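Local coordinates for protein alpha-L-arabinofuranosidase B (PDB 6SXT) that hydrolyses terminal non-reducing alpha-L-arabinofuranosyl residues from arabinoxylan, arabinan and related plant polysaccharides, with a C-terminal domain that binds arabinose, at residues Y148-G153 and T289-V294; F227-V232 and R242-A247. All blocks are in the same frame, centred on the assembly; numbering follows the deposited sequence.

Contact 1: residues Y148-G153 and T289-V294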
loop_
_atom_site.group_PDB
_atom_site.type_symbol
_atom_site.label_atom_id
_atom_site.label_comp_id
_atom_site.label_asym_id
_atom_site.label_seq_id
_atom_site.Cartn_x
_atom_site.Cartn_y
_atom_site.Cartn_z
ATOM N N TYR A 148 -2.471 -15.396 -7.584
ATOM C CA TYR A 148 -1.813 -15.266 -6.272
ATOM C C TYR A 148 -1.361 -13.816 -6.112
ATOM O O TYR A 148 -1.247 -13.096 -7.120
ATOM C CB TYR A 148 -0.625 -16.227 -6.055
ATOM C CG TYR A 148 0.698 -15.784 -6.645
ATOM C CD1 TYR A 148 1.047 -16.083 -7.939
ATOM C CD2 TYR A 148 1.586 -15.010 -5.904
ATOM C CE1 TYR A 148 2.231 -15.636 -8.498
ATOM C CE2 TYR A 148 2.768 -14.560 -6.445
ATOM C CZ TYR A 148 3.103 -14.884 -7.741
ATOM O OH TYR A 148 4.272 -14.425 -8.312
ATOM N N ALA A 149 -1.085 -13.436 -4.885
ATOM C CA ALA A 149 -0.402 -12.191 -4.573
ATOM C C ALA A 149 0.493 -12.408 -3.388
ATOM O O ALA A 149 0.115 -13.167 -2.466
ATOM C CB ALA A 149 -1.373 -11.061 -4.344
ATOM N N VAL A 150 1.587 -11.659 -3.369
ATOM C CA VAL A 150 2.403 -11.536 -2.137
ATOM C C VAL A 150 2.100 -10.155 -1.567
ATOM O O VAL A 150 2.266 -9.126 -2.273
ATOM C CB VAL A 150 3.905 -11.713 -2.397
ATOM C CG1 VAL A 150 4.719 -11.411 -1.141
ATOM C CG2 VAL A 150 4.196 -13.120 -2.934
ATOM N N LEU A 151 1.605 -10.139 -0.343
ATOM C CA LEU A 151 1.077 -8.949 0.346
ATOM C C LEU A 151 1.761 -8.788 1.704
ATOM O O LEU A 151 2.397 -9.690 2.213
ATOM C CB LEU A 151 -0.440 -9.115 0.555
ATOM C CG LEU A 151 -1.251 -9.507 -0.680
ATOM C CD1 LEU A 151 -2.722 -9.753 -0.277
ATOM C CD2 LEU A 151 -1.170 -8.424 -1.743
ATOM N N ASP A 152 1.606 -7.600 2.263
ATOM C CA ASP A 152 2.043 -7.280 3.651
ATOM C C ASP A 152 0.929 -7.729 4.575
ATOM O O ASP A 152 -0.121 -7.083 4.624
ATOM C CB ASP A 152 2.387 -5.788 3.790
ATOM C CG ASP A 152 2.826 -5.371 5.176
ATOM O OD1 ASP A 152 2.668 -6.202 6.113
ATOM O OD2 ASP A 152 3.317 -4.244 5.319
ATOM N N GLY A 153 1.120 -8.815 5.311
ATOM C CA GLY A 153 0.066 -9.286 6.202
ATOM C C GLY A 153 -0.200 -8.385 7.392
ATOM O O GLY A 153 -1.154 -8.648 8.126
ATOM N N THR A 289 -0.670 -3.625 1.002
ATOM C CA THR A 289 0.529 -3.517 0.195
ATOM C C THR A 289 0.636 -4.729 -0.717
ATOM O O THR A 289 0.550 -5.865 -0.220
ATOM C CB THR A 289 1.804 -3.466 1.047
ATOM O OG1 THR A 289 1.751 -2.315 1.890
ATOM C CG2 THR A 289 3.061 -3.384 0.211
ATOM N N PHE A 290 0.892 -4.463 -1.978
ATOM C CA PHE A 290 1.056 -5.485 -3.029
ATOM C C PHE A 290 2.493 -5.484 -3.514
ATOM O O PHE A 290 3.038 -4.411 -3.860
ATOM C CB PHE A 290 0.113 -5.170 -4.188
ATOM C CG PHE A 290 0.204 -6.061 -5.397
ATOM C CD1 PHE A 290 -0.633 -7.142 -5.541
ATOM C CD2 PHE A 290 1.072 -5.755 -6.436
ATOM C CE1 PHE A 290 -0.635 -7.929 -6.682
ATOM C CE2 PHE A 290 1.101 -6.555 -7.580
ATOM C CZ PHE A 290 0.236 -7.639 -7.706
ATOM N N TYR A 291 3.115 -6.661 -3.545
ATOM C CA TYR A 291 4.507 -6.776 -4.060
ATOM C C TYR A 291 4.525 -7.443 -5.446
ATOM O O TYR A 291 5.322 -7.037 -6.313
ATOM C CB TYR A 291 5.339 -7.594 -3.061
ATOM C CG TYR A 291 5.484 -6.901 -1.726
ATOM C CD1 TYR A 291 6.290 -5.792 -1.540
ATOM C CD2 TYR A 291 4.805 -7.367 -0.615
ATOM C CE1 TYR A 291 6.425 -5.167 -0.313
ATOM C CE2 TYR A 291 4.927 -6.744 0.601
ATOM C CZ TYR A 291 5.732 -5.655 0.773
ATOM O OH TYR A 291 5.877 -5.059 2.003
ATOM N N GLU A 292 3.784 -8.525 -5.632
ATOM C CA GLU A 292 3.734 -9.268 -6.892
ATOM C C GLU A 292 2.444 -10.073 -6.939
ATOM O O GLU A 292 1.894 -10.391 -5.868
ATOM C CB GLU A 292 4.949 -10.201 -7.066
ATOM C CG GLU A 292 5.063 -11.291 -6.008
ATOM C CD GLU A 292 6.279 -12.190 -6.198
ATOM O OE1 GLU A 292 7.375 -11.695 -5.912
ATOM O OE2 GLU A 292 6.118 -13.309 -6.716
ATOM N N GLY A 293 2.014 -10.403 -8.133
ATOM C CA GLY A 293 0.848 -11.276 -8.257
ATOM C C GLY A 293 0.563 -11.552 -9.715
ATOM O O GLY A 293 1.076 -10.865 -10.602
ATOM N N VAL A 294 -0.288 -12.550 -9.920
ATOM C CA VAL A 294 -0.681 -12.957 -11.274
ATOM C C VAL A 294 -2.141 -13.385 -11.279
ATOM O O VAL A 294 -2.686 -13.743 -10.236
ATOM C CB VAL A 294 0.188 -14.067 -11.842
ATOM C CG1 VAL A 294 1.690 -13.837 -11.726
ATOM C CG2 VAL A 294 -0.211 -15.423 -11.282
HETATM O O HOH W 1 -1.489 -5.978 2.459
HETATM O O HOH W 2 3.901 -2.503 3.401
#

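Contact 2: residues F227-V232 and R242-A247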
loop_
_atom_site.group_PDB
_atom_site.type_symbol
_atom_site.label_atom_id
_atom_site.label_comp_id
_atom_site.label_asym_id
_atom_site.label_seq_id
_atom_site.Cartn_x
_atom_site.Cartn_y
_atom_site.Cartn_z
ATOM N N PHE A 227 5.086 -11.091 5.321
ATOM C CA PHE A 227 4.904 -11.308 3.880
ATOM C C PHE A 227 4.027 -12.546 3.738
ATOM O O PHE A 227 4.414 -13.660 4.195
ATOM C CB PHE A 227 6.234 -11.508 3.161
ATOM C CG PHE A 227 7.122 -10.308 3.263
ATOM C CD1 PHE A 227 6.999 -9.259 2.369
ATOM C CD2 PHE A 227 8.133 -10.272 4.205
ATOM C CE1 PHE A 227 7.810 -8.140 2.500
ATOM C CE2 PHE A 227 8.980 -9.181 4.300
ATOM C CZ PHE A 227 8.802 -8.118 3.456
ATOM N N VAL A 228 2.857 -12.377 3.141
ATOM C CA VAL A 228 1.888 -13.474 2.979
ATOM C C VAL A 228 1.742 -13.802 1.515
ATOM O O VAL A 228 1.568 -12.890 0.684
ATOM C CB VAL A 228 0.560 -13.194 3.693
ATOM C CG1 VAL A 228 -0.126 -11.967 3.211
ATOM C CG2 VAL A 228 -0.365 -14.409 3.577
ATOM N N THR A 229 1.804 -15.091 1.178
ATOM C CA THR A 229 1.380 -15.565 -0.147
ATOM C C THR A 229 -0.082 -15.939 -0.058
ATOM O O THR A 229 -0.401 -16.856 0.702
ATOM C CB THR A 229 2.157 -16.766 -0.649
ATOM O OG1 THR A 229 3.555 -16.434 -0.618
ATOM C CG2 THR A 229 1.756 -17.117 -2.053
ATOM N N ALA A 230 -0.937 -15.265 -0.820
ATOM C CA ALA A 230 -2.363 -15.643 -0.926
ATOM C C ALA A 230 -2.553 -16.263 -2.285
ATOM O O ALA A 230 -2.299 -15.555 -3.288
ATOM C CB ALA A 230 -3.220 -14.416 -0.746
ATOM N N ALA A 231 -3.050 -17.499 -2.372
ATOM C CA ALA A 231 -3.286 -18.180 -3.654
ATOM C C ALA A 231 -4.752 -18.584 -3.696
ATOM O O ALA A 231 -5.220 -19.328 -2.793
ATOM C CB ALA A 231 -2.383 -19.371 -3.877
ATOM N N VAL A 232 -5.431 -18.150 -4.741
ATOM C CA VAL A 232 -6.901 -18.358 -4.878
ATOM C C VAL A 232 -7.155 -18.951 -6.250
ATOM O O VAL A 232 -6.479 -18.583 -7.255
ATOM C CB VAL A 232 -7.685 -17.050 -4.629
ATOM C CG1 VAL A 232 -9.095 -17.098 -5.231
ATOM C CG2 VAL A 232 -7.674 -16.733 -3.162
ATOM N N ARG A 242 -5.618 -20.691 -0.394
ATOM C CA ARG A 242 -4.384 -21.240 0.192
ATOM C C ARG A 242 -3.512 -20.071 0.655
ATOM O O ARG A 242 -3.562 -19.006 0.018
ATOM C CB ARG A 242 -3.662 -22.090 -0.847
ATOM C CG ARG A 242 -4.510 -23.213 -1.392
ATOM C CD ARG A 242 -3.777 -24.119 -2.357
ATOM N NE ARG A 242 -2.830 -24.995 -1.668
ATOM C CZ ARG A 242 -1.727 -25.498 -2.205
ATOM N NH1 ARG A 242 -1.344 -25.210 -3.431
ATOM N NH2 ARG A 242 -0.986 -26.300 -1.460
ATOM N N GLY A 243 -2.755 -20.267 1.706
ATOM C CA GLY A 243 -1.942 -19.202 2.279
ATOM C C GLY A 243 -0.617 -19.768 2.735
ATOM O O GLY A 243 -0.521 -20.909 3.167
ATOM N N ALA A 244 0.378 -18.926 2.724
ATOM C CA ALA A 244 1.748 -19.262 3.189
ATOM C C ALA A 244 2.407 -18.019 3.727
ATOM O O ALA A 244 2.025 -16.891 3.370
ATOM C CB ALA A 244 2.608 -19.800 2.086
ATOM N N ASN A 245 3.445 -18.240 4.559
ATOM C CA ASN A 245 4.491 -17.229 4.807
ATOM C C ASN A 245 5.331 -17.138 3.555
ATOM O O ASN A 245 5.940 -18.098 3.153
ATOM C CB ASN A 245 5.332 -17.708 5.995
ATOM C CG ASN A 245 6.344 -16.660 6.419
ATOM O OD1 ASN A 245 6.618 -15.720 5.675
ATOM N ND2 ASN A 245 6.979 -16.898 7.574
ATOM N N ALA A 246 5.299 -15.994 2.857
ATOM C CA ALA A 246 6.051 -15.831 1.612
ATOM C C ALA A 246 7.564 -15.917 1.876
ATOM O O ALA A 246 8.317 -16.120 0.887
ATOM C CB ALA A 246 5.701 -14.511 0.983
ATOM N N ALA A 247 7.994 -15.769 3.134
ATOM C CA ALA A 247 9.431 -15.867 3.487
ATOM C C ALA A 247 9.831 -17.281 3.881
ATOM O O ALA A 247 11.020 -17.559 3.943
ATOM C CB ALA A 247 9.735 -14.893 4.578
HETATM O O HOH W 3 6.776 -13.127 6.622
#

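Contact 1: residues Y148-G153 and T289-V294
The Y148 ring has G293 CA and V294 N over one face, both toward the rim, while V294 CG2 packs on its CD1 (3.6 Å). In the plane at its edge lies E292 OE2, which accepts from Y148 OH at 2.7 Å on its anti side; ring and carboxylate planes are 56° apart. E292 OE1 salt-bridges R23 and hydrogen-bonds Y317. The Y291 ring receives the carbonyl carbon of V150 at its edge and T289 CG2 over one face, and its OH bonds to R226. A149 CB and L151 CD2 approach the F290 ring obliquely, CD2 to F290 CD1 at 4.0 Å; E292 N, buried without a partner, sits over its rim. These neighbouring antiparallel strands belong to the beta-sandwich catalytic domain, and a classic beta bulge sets Y291 and E292 together against V150: Y291 N donates to V150 O (2.9 Å), V150 N to E292 O (2.8 Å). With CG at chi1 62°, between its backbone N and carbonyl carbon, E292 lays CG 3.7 Å from V150 CG2. At the far end one water links D152 OD2 to T289 OG1, which also bonds H155, while D152 OD1 bonds T154; another water joins D152 O to T289 N.

Contact 2: residues F227-V232 and R242-A247
A231 and R242 bond to each other twice through their backbones, A231 N to R242 O at 2.9 Å and almost straight (175°), R242 N returning to A231 O. Two residues along, T229 and A244 make the next hydrogen-bonded pair, with T229 N to A244 O at 2.8 Å and A244 N meeting T229 O in the carbonyl plane. The regular pairing ends with A246 N on F227 O (2.8 Å), where the donor stands 46° above the carbonyl plane as the chain turns out of the strand. Between these pairs run CA-H...O contacts, G243 CA to T229 O (3.2 Å) and the longer V228 CA to A244 O.

At this exit the side chain of N245 takes part. With CG anti to the backbone N (chi1 -174°), N245 folds its OD1 forward to accept from A247 N at 2.9 Å, an Asx turn. A water held between the same OD1 and F227 N bridges the two segments.

Apolar contact is modest, since half of the paired residues are alanine or glycine. A246 turns its CB back over the first strand, 3.7 Å from F227 CB; the same methyl also lies against the T229 hydroxyl, 3.3 Å from OG1. The F227 ring itself leads away, to meet Y291 and Y317.

The pair is the open end of the beta hairpin formed by strands 227-235 and 238-245. Helix 302-315 packs on the face bearing T229, A231 and A244: Q309 bonds T229 OG1, and the guanidinium of R242 bonds E305 in a salt bridge and N306. On the face of V228 and A230, strands 180-185 and 199-203 pack with I182, L184 and I200; strand 145-152 borders 227-235, and 250-257 borders 238-245.

Overall arrangement
Of the four segments, 148-153 on strand 145-152 comes first, and the chain then passes through the active-site region, including C160-C161 and the nucleophile E205, before returning as strand 227-235 alongside it. Contact 2 is closed locally, by the hairpin to strand 238-245. Only later does strand 288-296 arrive on the other edge of 145-152, closing contact 1 over 135 intervening residues, so contact 2 is nested within its loop. These four strands lie side by side in the order 288-296, 145-152, 227-235, 238-245 within a larger antiparallel sheet. The contacts share a seam: A230 N probably bonds A149 O, and V228 N probably bonds L151 O. Helix 302-315 follows and packs on both.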